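Long-range contacts in probable oxidoreductase (Pseudomonas aeruginosa, PDB 4B7C), which is probably an NADP-dependent oxidoreductase of the medium-chain dehydrogenase/reductase superfamily, pairing a GroES-like domain with a Rossmann-fold cofactor domain: residues 40-45 against 82-87; 47-52 against 329-334; 133-138 against 289-294; 230-235 against 258-263. All coordinates share one frame; numbering follows the deposited sequence.

Interaction 1: residues 40-45 against 82-87; sequences QILVKN and VLVSKH
Ile-41 lies beside Ser-85 in an antiparallel non-hydrogen-bonded pair, the two CA atoms 4.4 Å apart. Its CB is stationed near the carbonyl O of Val-84. At the branch, the torsion turns CG2 away from the carbonyl carbon, which carries this methyl to OG of Ser-85 at 3.7 Å and to CB of His-87. OG of Ser-85 accepts from N of His-87, an ST turn, and is hydrogen-bonded to Phe-90 O. The other branch of Ile-41, CG1, ends in CD1, which reaches CG2 of Val-82 at a looser 4.3 Å. Between the strands the register slips by one residue: Leu-83 and Val-84 both face Leu-42, which defines a classic beta bulge in the mixed sheet of the GroES-like domain. Carbonyl O of Leu-42 takes N of Leu-83 at 2.8 Å and, weakly, N of Val-84 at 3.4 Å. In return N of Leu-42 gives a nearly straight bond (174°) to O of Val-84. At the start of segment 40-45, O of Gln-40 accepts from N of Lys-86 at 2.9 Å. From the bulge itself, CD1 of Leu-83 reaches CB of Lys-44 at 4.0 Å, whose bent chain takes NZ to O of Asn-45 and O of Asp-104.

Interaction 2: residues 47-52 against 329-334; sequences YLSLDP and FGKLVL
Leu-48 and Leu-334 form an antiparallel hydrogen-bonded pair: N of Leu-48 donates to O of Leu-334, and N of Leu-334 returns the bond to O of Leu-48, both at 2.8 Å. A further backbone bond joins N of Leu-50 to O of Leu-332 at 3.1 Å. Past that point a water takes over, accepting from N of Leu-332 and donating to O of Leu-50.

The charged part centres on NZ of Lys-331. A bend at chi2 (76°) and another at chi4 turn the amine across to segment 47-52, where it donates to OG of Ser-49 at 2.7 Å and makes a salt bridge with OD1 of Asp-51 at 2.8 Å, meeting that oxygen 41° out of the carboxylate plane. NZ also bonds to Leu-332 O, which thus has two donors, the amine and N of Leu-50, arriving from opposite faces of its carbonyl plane.

Apolar packing gathers in two places. CD1 of Leu-50 rests 3.6 Å from CB of Leu-334, while its CD2 meets CD2 of Leu-332 at 3.9 Å. At the second, CG1 of Val-333 lies 3.7 Å from CD1 of Tyr-47.

Strand 41-49 is paired here with 331-335, which runs parallel to 307-311 on its other side; helix 316-321 touches Leu-50 and Leu-332 through Thr-319 and Leu-334 through Phe-316.

Interaction 3: residues 133-138 against 289-294; sequences TGMTAY and EGLKEM
Tyr-138 OH donates to OE1 of Glu-293 at 2.5 Å, a short bond that joins the two helices. The acceptor lies at the ring's edge, near its plane, and receives the hydroxyl on its anti side, slightly out of the carboxylate plane. Ring and carboxylate planes are turned 60° apart. With CG anti to the backbone N, the tyrosine extends across to helix 287-299, and the glutamate, extended beyond CG, comes to meet it.

CA of Gly-290 sits over one face of the ring, 4.1 Å from the centroid and 28° off the normal, which meets the criteria for a CH-pi contact. SD of Met-135 comes within 3.9 Å of C of Gly-290, and CE2 of Tyr-138 within 3.7 Å of its CA, so both side chains lie directly on the helix backbone.

Two methionines fill the remainder. Met-135, bent at chi2 and chi3, sets SD 3.8 Å from CD2 of Leu-291, crossing that leucine at about a right angle. Its CE meets CE of Met-294 at 3.9 Å as the two chains pass in opposite directions. The same Met-294 CE lies 4.0 Å from CD1 of Tyr-138.

The helix segments are nearly perpendicular, at 98°, with axes 10.4 Å apart at closest approach. This is crossed-helix packing alongside the Rossmann-type domain, with helix 161-172 touching helix 132-145 through Ala-137.

Interaction 4: residues 230-235 against 258-263; sequences ILDTVL and AVRGPA
Leu-231 begins the contact, its CD2 lying 4.3 Å from CG of Pro-262, a loose apolar touch. Tyr-265 of the second subunit packs on both residues, which places this edge of the contact at the subunit interface.

One residue on, Asp-232 carries the polar part. Its OD2 accepts from NH1 of Arg-260 at 2.8 Å, a salt bridge bent at the hydrogen (132°), and from the backbone N of Ala-263 at 3.0 Å. Both donors approach from the same face of the carboxylate: NH1 stands above its plane, 38° out, and N of Ala-263 comes on the syn side, likewise well out of the plane. Carboxylate and guanidinium planes are almost perpendicular, 83° apart; the hydrogen bond uses NH1 alone and is not the coplanar bidentate pairing. The arginine reaches this position by a bend at chi2, which brings NH1 back to the helix. The other oxygen, OD1, is bonded to Asn-264 N, and the carboxylate therefore binds two successive backbone amides as well as a charged partner. The positive guanidinium would be expected to favour the ionised form of the aspartate.

A helical turn later, Leu-235 completes the contact with CD1 placed 3.6 Å from CB of Pro-262. The proline ring thereby meets leucines spaced four residues apart, with Asp-232 between them in sequence.

Helix 228-235 lies against the parallel sheet through Leu-231 and Val-234 on strand 219-224, while helix 207-214 adjoins it at Thr-233. The loop at 258-263, which leads from strand 242-246 to helix 267-270, runs past its Asp-232 side.

In the fold
Interactions 1 and 2 share strand 41-49 and one mixed sheet, their centres about 23 Å apart, and cross along the chain; strand 41-49 pairs with 77-85 in the first and with 331-335 in the second. Interactions 3 and 4 are both nested within the loop that interaction 2 closes. Interaction 3 is about 17 Å from interaction 2, centre to centre, and touches it where Thr-133 packs on Lys-331 and Asp-51. Interaction 4, nested again inside interaction 3, belongs to the Rossmann-type part, its centre about 44 Å from that of interaction 1. This order is consistent with the superfamily's usual layout, the Rossmann-type domain inserted in the chain and the C-terminal strand returning to the GroES-like sheet.

Interaction 1: residues 40-45 against 82-87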
loop_
_atom_site.group_PDB
_atom_site.type_symbol
_atom_site.label_atom_id
_atom_site.label_comp_id
_atom_site.label_asym_id
_atom_site.label_seq_id
_atom_site.Cartn_x
_atom_site.Cartn_y
_atom_site.Cartn_z
ATOM N N GLN B 40 36.322 -19.346 1.364
ATOM C CA GLN B 40 35.175 -20.228 1.126
ATOM C C GLN B 40 35.041 -21.310 2.193
ATOM O O GLN B 40 35.982 -21.607 2.933
ATOM C CB GLN B 40 35.290 -20.888 -0.252
ATOM C CG GLN B 40 35.362 -19.900 -1.416
ATOM C CD GLN B 40 35.313 -20.608 -2.768
ATOM O OE1 GLN B 40 35.742 -21.751 -2.889
ATOM N NE2 GLN B 40 34.820 -19.920 -3.789
ATOM N N ILE B 41 33.860 -21.916 2.232
ATOM C CA ILE B 41 33.623 -23.115 3.032
ATOM C C ILE B 41 33.061 -24.244 2.170
ATOM O O ILE B 41 32.492 -24.014 1.095
ATOM C CB ILE B 41 32.690 -22.855 4.220
ATOM C CG1 ILE B 41 31.277 -22.492 3.755
ATOM C CG2 ILE B 41 33.284 -21.768 5.125
ATOM C CD1 ILE B 41 30.297 -22.379 4.907
ATOM N N LEU B 42 33.266 -25.470 2.646
ATOM C CA LEU B 42 32.679 -26.680 2.054
ATOM C C LEU B 42 31.682 -27.238 3.045
ATOM O O LEU B 42 32.040 -27.570 4.191
ATOM C CB LEU B 42 33.748 -27.730 1.713
ATOM C CG LEU B 42 33.266 -29.182 1.454
ATOM C CD1 LEU B 42 32.309 -29.247 0.276
ATOM C CD2 LEU B 42 34.397 -30.186 1.255
ATOM N N VAL B 43 30.435 -27.354 2.604
ATOM C CA VAL B 43 29.338 -27.802 3.457
ATOM C C VAL B 43 28.684 -29.063 2.893
ATOM O O VAL B 43 28.397 -29.146 1.690
ATOM C CB VAL B 43 28.239 -26.738 3.610
ATOM C CG1 VAL B 43 27.040 -27.312 4.348
ATOM C CG2 VAL B 43 28.757 -25.496 4.331
ATOM N N LYS B 44 28.475 -30.057 3.761
ATOM C CA LYS B 44 27.661 -31.219 3.411
ATOM C C LYS B 44 26.209 -30.857 3.659
ATOM O O LYS B 44 25.810 -30.633 4.797
ATOM C CB LYS B 44 28.037 -32.458 4.230
ATOM C CG LYS B 44 27.117 -33.657 3.988
ATOM C CD LYS B 44 27.255 -34.227 2.578
ATOM C CE LYS B 44 26.076 -35.117 2.156
ATOM N NZ LYS B 44 24.960 -34.376 1.477
ATOM N N ASN B 45 25.429 -30.764 2.587
ATOM C CA ASN B 45 24.028 -30.381 2.715
ATOM C C ASN B 45 23.219 -31.518 3.339
ATOM O O ASN B 45 23.318 -32.663 2.911
ATOM C CB ASN B 45 23.441 -29.978 1.357
ATOM C CG ASN B 45 24.114 -28.749 0.760
ATOM O OD1 ASN B 45 24.905 -28.061 1.423
ATOM N ND2 ASN B 45 23.780 -28.447 -0.500
ATOM N N VAL B 82 29.532 -27.992 8.146
ATOM C CA VAL B 82 30.787 -27.522 7.593
ATOM C C VAL B 82 31.836 -28.626 7.707
ATOM O O VAL B 82 32.175 -29.061 8.803
ATOM C CB VAL B 82 31.313 -26.254 8.307
ATOM C CG1 VAL B 82 32.648 -25.859 7.706
ATOM C CG2 VAL B 82 30.306 -25.099 8.224
ATOM N N LEU B 83 32.364 -29.060 6.574
ATOM C CA LEU B 83 33.405 -30.084 6.530
ATOM C C LEU B 83 34.796 -29.464 6.494
ATOM O O LEU B 83 35.721 -29.939 7.156
ATOM C CB LEU B 83 33.231 -30.979 5.300
ATOM C CG LEU B 83 31.906 -31.747 5.212
ATOM C CD1 LEU B 83 32.021 -32.702 4.034
ATOM C CD2 LEU B 83 31.603 -32.551 6.477
ATOM N N VAL B 84 34.940 -28.424 5.681
ATOM C CA VAL B 84 36.190 -27.684 5.555
ATOM C C VAL B 84 35.889 -26.204 5.515
ATOM O O VAL B 84 35.023 -25.771 4.750
ATOM C CB VAL B 84 36.971 -28.008 4.259
ATOM C CG1 VAL B 84 38.161 -27.070 4.127
ATOM C CG2 VAL B 84 37.394 -29.468 4.216
ATOM N N SER B 85 36.634 -25.434 6.299
ATOM C CA SER B 85 36.537 -23.979 6.274
ATOM C C SER B 85 37.863 -23.291 5.999
ATOM O O SER B 85 38.878 -23.592 6.618
ATOM C CB SER B 85 35.990 -23.430 7.582
ATOM O OG SER B 85 36.012 -22.010 7.554
ATOM N N LYS B 86 37.833 -22.374 5.033
ATOM C CA LYS B 86 38.939 -21.427 4.804
ATOM C C LYS B 86 38.443 -19.993 5.019
ATOM O O LYS B 86 38.799 -19.070 4.300
ATOM C CB LYS B 86 39.537 -21.623 3.414
ATOM C CG LYS B 86 40.337 -22.914 3.298
ATOM C CD LYS B 86 40.848 -23.124 1.885
ATOM C CE LYS B 86 41.542 -24.465 1.746
ATOM N NZ LYS B 86 41.841 -24.738 0.334
ATOM N N HIS B 87 37.565 -19.859 6.004
ATOM C CA HIS B 87 36.907 -18.606 6.354
ATOM C C HIS B 87 36.928 -18.483 7.861
ATOM O O HIS B 87 36.494 -19.400 8.556
ATOM C CB HIS B 87 35.466 -18.610 5.841
ATOM C CG HIS B 87 34.770 -17.272 5.936
ATOM N ND1 HIS B 87 34.424 -16.723 7.106
ATOM C CD2 HIS B 87 34.346 -16.386 4.952
ATOM C CE1 HIS B 87 33.820 -15.546 6.893
ATOM N NE2 HIS B 87 33.769 -15.342 5.570
#

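Interaction 2: residues 47-52 against 329-334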
loop_
_atom_site.group_PDB
_atom_site.type_symbol
_atom_site.label_atom_id
_atom_site.label_comp_id
_atom_site.label_asym_id
_atom_site.label_seq_id
_atom_site.Cartn_x
_atom_site.Cartn_y
_atom_site.Cartn_z
ATOM N N TYR B 47 19.634 -30.876 4.945
ATOM C CA TYR B 47 18.233 -30.594 4.704
ATOM C C TYR B 47 18.089 -29.329 3.858
ATOM O O TYR B 47 18.770 -28.334 4.089
ATOM C CB TYR B 47 17.482 -30.398 6.002
ATOM C CG TYR B 47 17.436 -31.624 6.873
ATOM C CD1 TYR B 47 16.410 -32.555 6.736
ATOM C CD2 TYR B 47 18.411 -31.844 7.833
ATOM C CE1 TYR B 47 16.352 -33.679 7.535
ATOM C CE2 TYR B 47 18.364 -32.959 8.645
ATOM C CZ TYR B 47 17.340 -33.877 8.493
ATOM O OH TYR B 47 17.279 -34.983 9.282
ATOM N N LEU B 48 17.166 -29.382 2.902
ATOM C CA LEU B 48 16.865 -28.246 2.025
ATOM C C LEU B 48 15.444 -27.773 2.192
ATOM O O LEU B 48 14.526 -28.565 2.408
ATOM C CB LEU B 48 17.091 -28.601 0.569
ATOM C CG LEU B 48 18.499 -29.063 0.215
ATOM C CD1 LEU B 48 18.532 -29.446 -1.253
ATOM C CD2 LEU B 48 19.583 -28.032 0.554
ATOM N N SER B 49 15.287 -26.454 2.162
ATOM C CA SER B 49 13.985 -25.831 2.281
ATOM C C SER B 49 13.321 -25.771 0.906
ATOM O O SER B 49 13.866 -25.211 -0.038
ATOM C CB SER B 49 14.090 -24.425 2.847
ATOM O OG SER B 49 12.816 -23.797 2.823
ATOM N N LEU B 50 12.150 -26.382 0.800
ATOM C CA LEU B 50 11.337 -26.237 -0.396
ATOM C C LEU B 50 10.278 -25.172 -0.109
ATOM O O LEU B 50 9.449 -25.344 0.796
ATOM C CB LEU B 50 10.728 -27.577 -0.815
ATOM C CG LEU B 50 11.609 -28.502 -1.670
ATOM C CD1 LEU B 50 13.024 -28.651 -1.137
ATOM C CD2 LEU B 50 10.956 -29.872 -1.770
ATOM N N ASP B 51 10.335 -24.091 -0.899
ATOM C CA ASP B 51 9.543 -22.865 -0.693
ATOM C C ASP B 51 8.847 -22.399 -1.967
ATOM O O ASP B 51 9.453 -22.411 -3.039
ATOM C CB ASP B 51 10.416 -21.649 -0.297
ATOM C CG ASP B 51 11.300 -21.905 0.934
ATOM O OD1 ASP B 51 10.744 -22.322 1.972
ATOM O OD2 ASP B 51 12.542 -21.665 0.882
ATOM N N PRO B 52 7.601 -21.908 -1.843
ATOM C CA PRO B 52 6.892 -21.374 -3.027
ATOM C C PRO B 52 7.674 -20.290 -3.762
ATOM O O PRO B 52 7.541 -20.160 -4.987
ATOM C CB PRO B 52 5.601 -20.796 -2.430
ATOM C CG PRO B 52 5.388 -21.578 -1.176
ATOM C CD PRO B 52 6.769 -21.813 -0.633
ATOM N N PHE B 329 1.756 -31.050 4.323
ATOM C CA PHE B 329 1.214 -30.723 5.631
ATOM C C PHE B 329 2.316 -30.249 6.573
ATOM O O PHE B 329 2.965 -30.998 7.310
ATOM C CB PHE B 329 0.269 -31.803 6.180
ATOM C CG PHE B 329 -1.191 -31.430 6.028
ATOM C CD1 PHE B 329 -1.713 -31.207 4.762
ATOM C CD2 PHE B 329 -2.029 -31.271 7.125
ATOM C CE1 PHE B 329 -3.035 -30.848 4.586
ATOM C CE2 PHE B 329 -3.357 -30.905 6.956
ATOM C CZ PHE B 329 -3.862 -30.698 5.684
ATOM N N GLY B 330 2.489 -28.939 6.501
ATOM C CA GLY B 330 3.524 -28.239 7.210
ATOM C C GLY B 330 4.692 -27.903 6.311
ATOM O O GLY B 330 4.702 -28.261 5.129
ATOM N N LYS B 331 5.687 -27.241 6.893
ATOM C CA LYS B 331 6.834 -26.729 6.147
ATOM C C LYS B 331 7.563 -27.848 5.419
ATOM O O LYS B 331 8.001 -28.821 6.027
ATOM C CB LYS B 331 7.786 -25.989 7.089
ATOM C CG LYS B 331 9.205 -25.828 6.551
ATOM C CD LYS B 331 9.271 -24.751 5.512
ATOM C CE LYS B 331 10.590 -24.736 4.793
ATOM N NZ LYS B 331 10.359 -24.739 3.330
ATOM N N LEU B 332 7.666 -27.712 4.102
ATOM C CA LEU B 332 8.231 -28.772 3.277
ATOM C C LEU B 332 9.751 -28.738 3.322
ATOM O O LEU B 332 10.392 -27.750 2.937
ATOM C CB LEU B 332 7.735 -28.678 1.827
ATOM C CG LEU B 332 8.035 -29.880 0.935
ATOM C CD1 LEU B 332 7.571 -31.196 1.534
ATOM C CD2 LEU B 332 7.329 -29.646 -0.397
ATOM N N VAL B 333 10.316 -29.867 3.737
ATOM C CA VAL B 333 11.767 -30.021 3.863
ATOM C C VAL B 333 12.254 -31.265 3.144
ATOM O O VAL B 333 11.661 -32.345 3.280
ATOM C CB VAL B 333 12.190 -30.117 5.338
ATOM C CG1 VAL B 333 13.671 -30.477 5.440
ATOM C CG2 VAL B 333 11.900 -28.795 6.035
ATOM N N LEU B 334 13.309 -31.103 2.358
ATOM C CA LEU B 334 13.907 -32.213 1.618
ATOM C C LEU B 334 15.182 -32.673 2.312
ATOM O O LEU B 334 16.151 -31.921 2.398
ATOM C CB LEU B 334 14.211 -31.815 0.168
ATOM C CG LEU B 334 14.695 -32.926 -0.775
ATOM C CD1 LEU B 334 13.567 -33.924 -1.028
ATOM C CD2 LEU B 334 15.201 -32.380 -2.102
HETATM O O HOH W 1 7.179 -25.329 2.554
#

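Interaction 3: residues 133-138 against 289-294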
loop_
_atom_site.group_PDB
_atom_site.type_symbol
_atom_site.label_atom_id
_atom_site.label_comp_id
_atom_site.label_asym_id
_atom_site.label_seq_id
_atom_site.Cartn_x
_atom_site.Cartn_y
_atom_site.Cartn_z
ATOM N N THR B 133 11.205 -19.019 7.192
ATOM C CA THR B 133 9.738 -18.924 7.226
ATOM C C THR B 133 9.276 -18.361 8.559
ATOM O O THR B 133 8.434 -17.462 8.619
ATOM C CB THR B 133 9.044 -20.271 6.945
ATOM O OG1 THR B 133 9.503 -21.243 7.871
ATOM C CG2 THR B 133 9.331 -20.740 5.520
ATOM N N GLY B 134 9.851 -18.881 9.636
ATOM C CA GLY B 134 9.527 -18.430 10.993
ATOM C C GLY B 134 9.932 -16.985 11.248
ATOM O O GLY B 134 9.179 -16.211 11.840
ATOM N N MET B 135 11.122 -16.617 10.787
ATOM C CA MET B 135 11.596 -15.230 10.925
ATOM C C MET B 135 10.824 -14.264 10.007
ATOM O O MET B 135 10.646 -13.102 10.337
ATOM C CB MET B 135 13.093 -15.126 10.666
ATOM C CG MET B 135 13.971 -15.734 11.761
ATOM S SD MET B 135 13.660 -15.111 13.420
ATOM C CE MET B 135 12.257 -16.071 14.015
ATOM N N THR B 136 10.361 -14.751 8.862
ATOM C CA THR B 136 9.468 -13.950 8.009
ATOM C C THR B 136 8.204 -13.596 8.803
ATOM O O THR B 136 7.811 -12.442 8.884
ATOM C CB THR B 136 9.083 -14.682 6.713
ATOM O OG1 THR B 136 10.248 -14.864 5.921
ATOM C CG2 THR B 136 8.020 -13.876 5.880
ATOM N N ALA B 137 7.588 -14.613 9.404
ATOM C CA ALA B 137 6.382 -14.425 10.217
ATOM C C ALA B 137 6.651 -13.441 11.334
ATOM O O ALA B 137 5.884 -12.510 11.565
ATOM C CB ALA B 137 5.894 -15.765 10.797
ATOM N N TYR B 138 7.746 -13.673 12.040
ATOM C CA TYR B 138 8.109 -12.887 13.214
ATOM C C TYR B 138 8.284 -11.405 12.877
ATOM O O TYR B 138 7.628 -10.537 13.470
ATOM C CB TYR B 138 9.412 -13.439 13.800
ATOM C CG TYR B 138 9.843 -12.811 15.092
ATOM C CD1 TYR B 138 9.413 -13.326 16.316
ATOM C CD2 TYR B 138 10.720 -11.727 15.107
ATOM C CE1 TYR B 138 9.818 -12.756 17.506
ATOM C CE2 TYR B 138 11.135 -11.155 16.300
ATOM C CZ TYR B 138 10.678 -11.673 17.494
ATOM O OH TYR B 138 11.092 -11.122 18.681
ATOM N N GLU B 289 18.100 -11.995 18.214
ATOM C CA GLU B 289 17.050 -11.723 19.218
ATOM C C GLU B 289 15.730 -12.371 18.817
ATOM O O GLU B 289 15.011 -12.882 19.660
ATOM C CB GLU B 289 16.859 -10.238 19.552
ATOM C CG GLU B 289 16.857 -9.288 18.401
ATOM C CD GLU B 289 18.262 -8.698 18.477
ATOM O OE1 GLU B 289 19.230 -9.294 17.989
ATOM O OE2 GLU B 289 18.431 -7.724 19.255
ATOM N N GLY B 290 15.444 -12.380 17.525
ATOM C CA GLY B 290 14.245 -13.023 17.002
ATOM C C GLY B 290 14.238 -14.538 17.203
ATOM O O GLY B 290 13.258 -15.112 17.686
ATOM N N LEU B 291 15.348 -15.168 16.847
ATOM C CA LEU B 291 15.535 -16.605 17.049
ATOM C C LEU B 291 15.455 -16.966 18.536
ATOM O O LEU B 291 14.836 -17.960 18.909
ATOM C CB LEU B 291 16.874 -17.081 16.478
ATOM C CG LEU B 291 16.928 -17.061 14.935
ATOM C CD1 LEU B 291 18.321 -17.356 14.389
ATOM C CD2 LEU B 291 15.914 -18.011 14.303
ATOM N N LYS B 292 16.081 -16.146 19.372
ATOM C CA LYS B 292 16.094 -16.377 20.820
ATOM C C LYS B 292 14.667 -16.370 21.372
ATOM O O LYS B 292 14.303 -17.248 22.141
ATOM C CB LYS B 292 16.954 -15.327 21.539
ATOM C CG LYS B 292 17.132 -15.562 23.037
ATOM C CD LYS B 292 17.855 -14.394 23.708
ATOM C CE LYS B 292 17.753 -14.459 25.229
ATOM N NZ LYS B 292 18.139 -13.179 25.885
ATOM N N GLU B 293 13.873 -15.374 20.993
ATOM C CA GLU B 293 12.499 -15.292 21.480
ATOM C C GLU B 293 11.651 -16.449 20.950
ATOM O O GLU B 293 10.913 -17.071 21.706
ATOM C CB GLU B 293 11.830 -13.966 21.140
ATOM C CG GLU B 293 10.414 -13.893 21.694
ATOM C CD GLU B 293 9.874 -12.483 21.813
ATOM O OE1 GLU B 293 9.891 -11.749 20.809
ATOM O OE2 GLU B 293 9.389 -12.126 22.905
ATOM N N MET B 294 11.779 -16.736 19.659
ATOM C CA MET B 294 11.062 -17.856 19.034
ATOM C C MET B 294 11.376 -19.179 19.742
ATOM O O MET B 294 10.484 -19.971 20.013
ATOM C CB MET B 294 11.417 -17.973 17.549
ATOM C CG MET B 294 10.698 -19.099 16.810
ATOM S SD MET B 294 8.908 -18.804 16.648
ATOM C CE MET B 294 8.988 -17.278 15.707
#

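Interaction 4: residues 230-235 against 258-263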
loop_
_atom_site.group_PDB
_atom_site.type_symbol
_atom_site.label_atom_id
_atom_site.label_comp_id
_atom_site.label_asym_id
_atom_site.label_seq_id
_atom_site.Cartn_x
_atom_site.Cartn_y
_atom_site.Cartn_z
ATOM N N ILE B 230 -8.215 -13.473 -2.813
ATOM C CA ILE B 230 -8.288 -13.464 -1.359
ATOM C C ILE B 230 -7.915 -12.085 -0.795
ATOM O O ILE B 230 -8.616 -11.530 0.060
ATOM C CB ILE B 230 -7.402 -14.560 -0.735
ATOM C CG1 ILE B 230 -8.030 -15.941 -0.972
ATOM C CG2 ILE B 230 -7.258 -14.316 0.759
ATOM C CD1 ILE B 230 -7.148 -17.107 -0.576
ATOM N N LEU B 231 -6.812 -11.532 -1.279
ATOM C CA LEU B 231 -6.375 -10.187 -0.874
ATOM C C LEU B 231 -7.448 -9.150 -1.208
ATOM O O LEU B 231 -7.811 -8.312 -0.378
ATOM C CB LEU B 231 -5.062 -9.817 -1.577
ATOM C CG LEU B 231 -4.640 -8.341 -1.547
ATOM C CD1 LEU B 231 -4.456 -7.847 -0.132
ATOM C CD2 LEU B 231 -3.377 -8.170 -2.378
ATOM N N ASP B 232 -7.961 -9.240 -2.424
ATOM C CA ASP B 232 -8.955 -8.271 -2.908
ATOM C C ASP B 232 -10.223 -8.290 -2.057
ATOM O O ASP B 232 -10.792 -7.244 -1.763
ATOM C CB ASP B 232 -9.297 -8.535 -4.372
ATOM C CG ASP B 232 -9.509 -7.251 -5.168
ATOM O OD1 ASP B 232 -9.360 -6.148 -4.597
ATOM O OD2 ASP B 232 -9.823 -7.358 -6.376
ATOM N N THR B 233 -10.642 -9.487 -1.643
ATOM C CA THR B 233 -11.821 -9.640 -0.788
ATOM C C THR B 233 -11.558 -9.150 0.623
ATOM O O THR B 233 -12.405 -8.507 1.244
ATOM C CB THR B 233 -12.300 -11.107 -0.738
ATOM O OG1 THR B 233 -12.580 -11.557 -2.067
ATOM C CG2 THR B 233 -13.560 -11.241 0.108
ATOM N N VAL B 234 -10.377 -9.446 1.145
ATOM C CA VAL B 234 -10.006 -8.987 2.480
ATOM C C VAL B 234 -10.002 -7.456 2.569
ATOM O O VAL B 234 -10.399 -6.875 3.580
ATOM C CB VAL B 234 -8.636 -9.566 2.893
ATOM C CG1 VAL B 234 -8.157 -8.929 4.184
ATOM C CG2 VAL B 234 -8.740 -11.082 3.026
ATOM N N LEU B 235 -9.554 -6.817 1.497
ATOM C CA LEU B 235 -9.521 -5.339 1.411
ATOM C C LEU B 235 -10.884 -4.689 1.646
ATOM O O LEU B 235 -10.958 -3.592 2.190
ATOM C CB LEU B 235 -8.978 -4.888 0.051
ATOM C CG LEU B 235 -7.444 -4.861 -0.054
ATOM C CD1 LEU B 235 -6.962 -4.849 -1.488
ATOM C CD2 LEU B 235 -6.905 -3.657 0.708
ATOM N N ALA B 258 0.324 -13.091 -16.160
ATOM C CA ALA B 258 -0.026 -11.778 -15.604
ATOM C C ALA B 258 -0.460 -11.833 -14.154
ATOM O O ALA B 258 -1.368 -12.586 -13.811
ATOM C CB ALA B 258 -1.120 -11.123 -16.433
ATOM N N VAL B 259 0.184 -11.023 -13.312
ATOM C CA VAL B 259 -0.254 -10.845 -11.925
ATOM C C VAL B 259 -1.641 -10.202 -11.925
ATOM O O VAL B 259 -1.962 -9.403 -12.806
ATOM C CB VAL B 259 0.745 -9.987 -11.096
ATOM C CG1 VAL B 259 0.208 -9.739 -9.694
ATOM C CG2 VAL B 259 2.108 -10.667 -11.024
ATOM N N ARG B 260 -2.451 -10.562 -10.935
ATOM C CA ARG B 260 -3.817 -10.114 -10.831
ATOM C C ARG B 260 -3.800 -9.093 -9.703
ATOM O O ARG B 260 -3.315 -9.403 -8.621
ATOM C CB ARG B 260 -4.734 -11.323 -10.567
ATOM C CG ARG B 260 -6.253 -11.007 -10.626
ATOM C CD ARG B 260 -6.716 -10.786 -9.201
ATOM N NE ARG B 260 -8.166 -10.749 -9.112
ATOM C CZ ARG B 260 -8.877 -10.158 -8.153
ATOM N NH1 ARG B 260 -8.293 -9.510 -7.153
ATOM N NH2 ARG B 260 -10.201 -10.210 -8.209
ATOM N N GLY B 261 -4.291 -7.878 -9.971
ATOM C CA GLY B 261 -4.096 -6.746 -9.063
ATOM C C GLY B 261 -5.362 -6.490 -8.282
ATOM O O GLY B 261 -6.458 -6.723 -8.791
ATOM N N PRO B 262 -5.229 -5.995 -7.045
ATOM C CA PRO B 262 -6.410 -5.747 -6.221
ATOM C C PRO B 262 -7.262 -4.550 -6.665
ATOM O O PRO B 262 -6.883 -3.393 -6.467
ATOM C CB PRO B 262 -5.823 -5.507 -4.831
ATOM C CG PRO B 262 -4.449 -5.010 -5.075
ATOM C CD PRO B 262 -3.982 -5.613 -6.363
ATOM N N ALA B 263 -8.429 -4.848 -7.231
ATOM C CA ALA B 263 -9.389 -3.822 -7.667
ATOM C C ALA B 263 -9.917 -2.987 -6.507
ATOM O O ALA B 263 -10.360 -1.853 -6.704
ATOM C CB ALA B 263 -10.549 -4.472 -8.419
#